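Local coordinates for RNA-binding protein (Sulfolobus solfataricus, PDB 2NRQ) that is of unknown function, belongs to an archaeal family that resembles RNA-binding proteins in structure, but probably does not bind RNA, at residues E28-P33 against L73-T78. Sequence-based numbering, arbitrary orientation.
Sequences ESFFSP and LEKIET
K75 lies along the ring of F30, and these two residues make the whole contact. The lysine starts at the far rim of the ring: its CB is 3.9 Å from F30 CZ. CG stays about as close to the same rim, 4.1 Å from F30 CE2. The chain bends at chi2 (-103°), and CD makes the closest side-chain approach, 3.7 Å from F30 CZ. CE then passes over the ring face and comes within 3.5 Å of F30 O. At the tip, NZ sits over the middle of the ring, 4.3 Å from the F30 ring centroid and 8° off its normal. This is a cation-pi contact over the face. The same NZ gives a weak hydrogen bond to F30 O at 3.4 Å. One ammonium group therefore meets both the ring and the backbone carbonyl of a single residue, the last of helix 20-30. The two side chains run in opposite directions. F30 has CG anti to its own N (chi1 -165°), and this torsion places the CE2-CZ edge of the ring beside K75 CB. The ring is buried and also packs on H110 and L112; L112 touches K75 as well. With the ring cut back to an alanine here, the ammonium would probably lose its pi partner and the lysine methylenes the aromatic face they lie along, the weak bond to F30 O being a poor substitute. The arrangement is a lysine-aromatic cation-pi pair at a helix C-terminus. It joins the end of helix 20-30 to the loop linking helices 62-73 and 78-85, within an alpha+beta fold whose helices pack with an antiparallel sheet.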
ATOM      1  N   GLU A  28      -8.773   6.290  -1.639  1.00 30.17           N
ATOM      2  CA  GLU A  28      -8.545   7.660  -2.080  1.00 31.84           C
ATOM      3  C   GLU A  28      -8.672   8.652  -0.918  1.00 33.54           C
ATOM      4  O   GLU A  28      -8.065   9.729  -0.931  1.00 34.85           O
ATOM      5  CB  GLU A  28      -9.499   8.009  -3.225  1.00 27.60           C
ATOM      6  CG  GLU A  28      -9.404   7.006  -4.344  1.00 26.45           C
ATOM      7  CD  GLU A  28     -10.044   7.456  -5.637  1.00 25.51           C
ATOM      8  OE1 GLU A  28     -11.185   7.957  -5.611  1.00 25.19           O
ATOM      9  OE2 GLU A  28      -9.397   7.291  -6.688  1.00 22.96           O
ATOM     10  N   SER A  29      -9.447   8.289   0.092  1.00 33.21           N
ATOM     11  CA  SER A  29      -9.589   9.160   1.247  1.00 34.55           C
ATOM     12  C   SER A  29      -8.408   8.972   2.199  1.00 35.03           C
ATOM     13  O   SER A  29      -7.709   9.922   2.563  1.00 35.94           O
ATOM     14  CB  SER A  29     -10.874   8.843   1.987  1.00 35.09           C
ATOM     15  OG  SER A  29     -10.843   9.474   3.246  1.00 40.16           O
ATOM     16  N   PHE A  30      -8.185   7.729   2.595  1.00 35.12           N
ATOM     17  CA  PHE A  30      -7.101   7.406   3.500  1.00 34.05           C
ATOM     18  C   PHE A  30      -5.772   8.032   3.074  1.00 33.29           C
ATOM     19  O   PHE A  30      -4.962   8.405   3.910  1.00 34.19           O
ATOM     20  CB  PHE A  30      -6.942   5.891   3.586  1.00 35.02           C
ATOM     21  CG  PHE A  30      -6.098   5.440   4.740  1.00 36.63           C
ATOM     22  CD1 PHE A  30      -6.673   5.223   5.994  1.00 36.11           C
ATOM     23  CD2 PHE A  30      -4.726   5.248   4.582  1.00 37.10           C
ATOM     24  CE1 PHE A  30      -5.892   4.818   7.075  1.00 36.24           C
ATOM     25  CE2 PHE A  30      -3.937   4.844   5.656  1.00 37.42           C
ATOM     26  CZ  PHE A  30      -4.522   4.629   6.906  1.00 36.26           C
ATOM     27  N   PHE A  31      -5.536   8.130   1.773  1.00 32.80           N
ATOM     28  CA  PHE A  31      -4.285   8.699   1.282  1.00 33.38           C
ATOM     29  C   PHE A  31      -4.474  10.100   0.749  1.00 33.77           C
ATOM     30  O   PHE A  31      -3.617  10.636   0.039  1.00 29.64           O
ATOM     31  CB  PHE A  31      -3.689   7.821   0.188  1.00 32.21           C
ATOM     32  CG  PHE A  31      -3.174   6.513   0.691  1.00 33.51           C
ATOM     33  CD1 PHE A  31      -3.887   5.338   0.473  1.00 32.49           C
ATOM     34  CD2 PHE A  31      -1.976   6.456   1.399  1.00 31.89           C
ATOM     35  CE1 PHE A  31      -3.412   4.126   0.947  1.00 32.06           C
ATOM     36  CE2 PHE A  31      -1.497   5.256   1.877  1.00 31.24           C
ATOM     37  CZ  PHE A  31      -2.215   4.083   1.650  1.00 31.59           C
ATOM     38  N   SER A  32      -5.613  10.681   1.099  1.00 36.03           N
ATOM     39  CA  SER A  32      -5.947  12.024   0.671  1.00 40.71           C
ATOM     40  C   SER A  32      -5.146  13.031   1.484  1.00 41.85           C
ATOM     41  O   SER A  32      -4.916  12.838   2.684  1.00 43.27           O
ATOM     42  CB  SER A  32      -7.448  12.261   0.843  1.00 42.23           C
ATOM     43  OG  SER A  32      -7.730  13.625   1.095  1.00 48.27           O
ATOM     44  N   PRO A  33      -4.725  14.134   0.843  1.00 41.68           N
ATOM     45  CA  PRO A  33      -4.993  14.411  -0.569  1.00 39.77           C
ATOM     46  C   PRO A  33      -3.834  14.107  -1.510  1.00 39.03           C
ATOM     47  O   PRO A  33      -3.900  14.424  -2.700  1.00 40.20           O
ATOM     48  CB  PRO A  33      -5.332  15.890  -0.547  1.00 40.95           C
ATOM     49  CG  PRO A  33      -4.312  16.412   0.418  1.00 42.38           C
ATOM     50  CD  PRO A  33      -4.271  15.358   1.532  1.00 41.73           C
ATOM     51  N   LEU A  73       3.872   5.800   7.023  1.00 47.98           N
ATOM     52  CA  LEU A  73       4.597   5.760   8.283  1.00 49.15           C
ATOM     53  C   LEU A  73       3.892   6.535   9.377  1.00 49.95           C
ATOM     54  O   LEU A  73       3.971   6.173  10.541  1.00 51.05           O
ATOM     55  CB  LEU A  73       6.005   6.331   8.101  1.00 48.72           C
ATOM     56  CG  LEU A  73       6.997   5.456   7.338  1.00 49.79           C
ATOM     57  CD1 LEU A  73       8.308   6.202   7.177  1.00 49.16           C
ATOM     58  CD2 LEU A  73       7.207   4.148   8.093  1.00 48.50           C
ATOM     59  N   GLU A  74       3.201   7.601   9.000  1.00 50.83           N
ATOM     60  CA  GLU A  74       2.507   8.437   9.969  1.00 51.66           C
ATOM     61  C   GLU A  74       1.121   7.915  10.277  1.00 52.04           C
ATOM     62  O   GLU A  74       0.416   8.484  11.108  1.00 54.65           O
ATOM     63  CB  GLU A  74       2.406   9.862   9.432  1.00 52.36           C
ATOM     64  CG  GLU A  74       3.706  10.324   8.794  1.00 56.49           C
ATOM     65  CD  GLU A  74       3.560  11.612   8.017  1.00 58.97           C
ATOM     66  OE1 GLU A  74       2.518  11.790   7.342  1.00 60.68           O
ATOM     67  OE2 GLU A  74       4.497  12.440   8.069  1.00 59.90           O
ATOM     68  N   LYS A  75       0.727   6.834   9.615  1.00 50.90           N
ATOM     69  CA  LYS A  75      -0.595   6.269   9.826  1.00 48.67           C
ATOM     70  C   LYS A  75      -0.535   4.888  10.442  1.00 48.04           C
ATOM     71  O   LYS A  75      -1.414   4.505  11.209  1.00 47.90           O
ATOM     72  CB  LYS A  75      -1.343   6.186   8.503  1.00 49.07           C
ATOM     73  CG  LYS A  75      -1.712   7.525   7.898  1.00 48.62           C
ATOM     74  CD  LYS A  75      -3.178   7.844   8.106  1.00 46.76           C
ATOM     75  CE  LYS A  75      -3.625   8.922   7.142  1.00 46.64           C
ATOM     76  NZ  LYS A  75      -5.095   9.128   7.191  1.00 49.07           N
ATOM     77  N   ILE A  76       0.499   4.131  10.103  1.00 46.48           N
ATOM     78  CA  ILE A  76       0.625   2.783  10.637  1.00 46.27           C
ATOM     79  C   ILE A  76       0.910   2.792  12.145  1.00 46.97           C
ATOM     80  O   ILE A  76       1.631   3.658  12.646  1.00 46.28           O
ATOM     81  CB  ILE A  76       1.747   2.014   9.910  1.00 44.74           C
ATOM     82  CG1 ILE A  76       1.650   0.529  10.237  1.00 44.21           C
ATOM     83  CG2 ILE A  76       3.105   2.561  10.320  1.00 42.52           C
ATOM     84  CD1 ILE A  76       2.661  -0.316   9.500  1.00 45.66           C
ATOM     85  N   GLU A  77       0.330   1.837  12.868  1.00 46.93           N
ATOM     86  CA  GLU A  77       0.562   1.734  14.305  1.00 47.79           C
ATOM     87  C   GLU A  77       1.982   1.189  14.525  1.00 47.63           C
ATOM     88  O   GLU A  77       2.495   0.429  13.695  1.00 48.91           O
ATOM     89  CB  GLU A  77      -0.491   0.827  14.942  1.00 48.78           C
ATOM     90  CG  GLU A  77      -0.815  -0.420  14.141  1.00 53.53           C
ATOM     91  CD  GLU A  77      -2.049  -1.144  14.662  1.00 56.24           C
ATOM     92  OE1 GLU A  77      -3.126  -0.510  14.738  1.00 56.49           O
ATOM     93  OE2 GLU A  77      -1.946  -2.349  14.990  1.00 57.88           O
ATOM     94  N   THR A  78       2.617   1.592  15.624  1.00 45.49           N
ATOM     95  CA  THR A  78       3.991   1.183  15.933  1.00 42.46           C
ATOM     96  C   THR A  78       4.198  -0.328  15.915  1.00 40.44           C
ATOM     97  O   THR A  78       5.245  -0.829  15.495  1.00 37.91           O
ATOM     98  CB  THR A  78       4.428   1.714  17.307  1.00 42.39           C
ATOM     99  OG1 THR A  78       3.565   2.786  17.709  1.00 42.76           O
ATOM    100  CG2 THR A  78       5.858   2.226  17.235  1.00 42.19           C
TER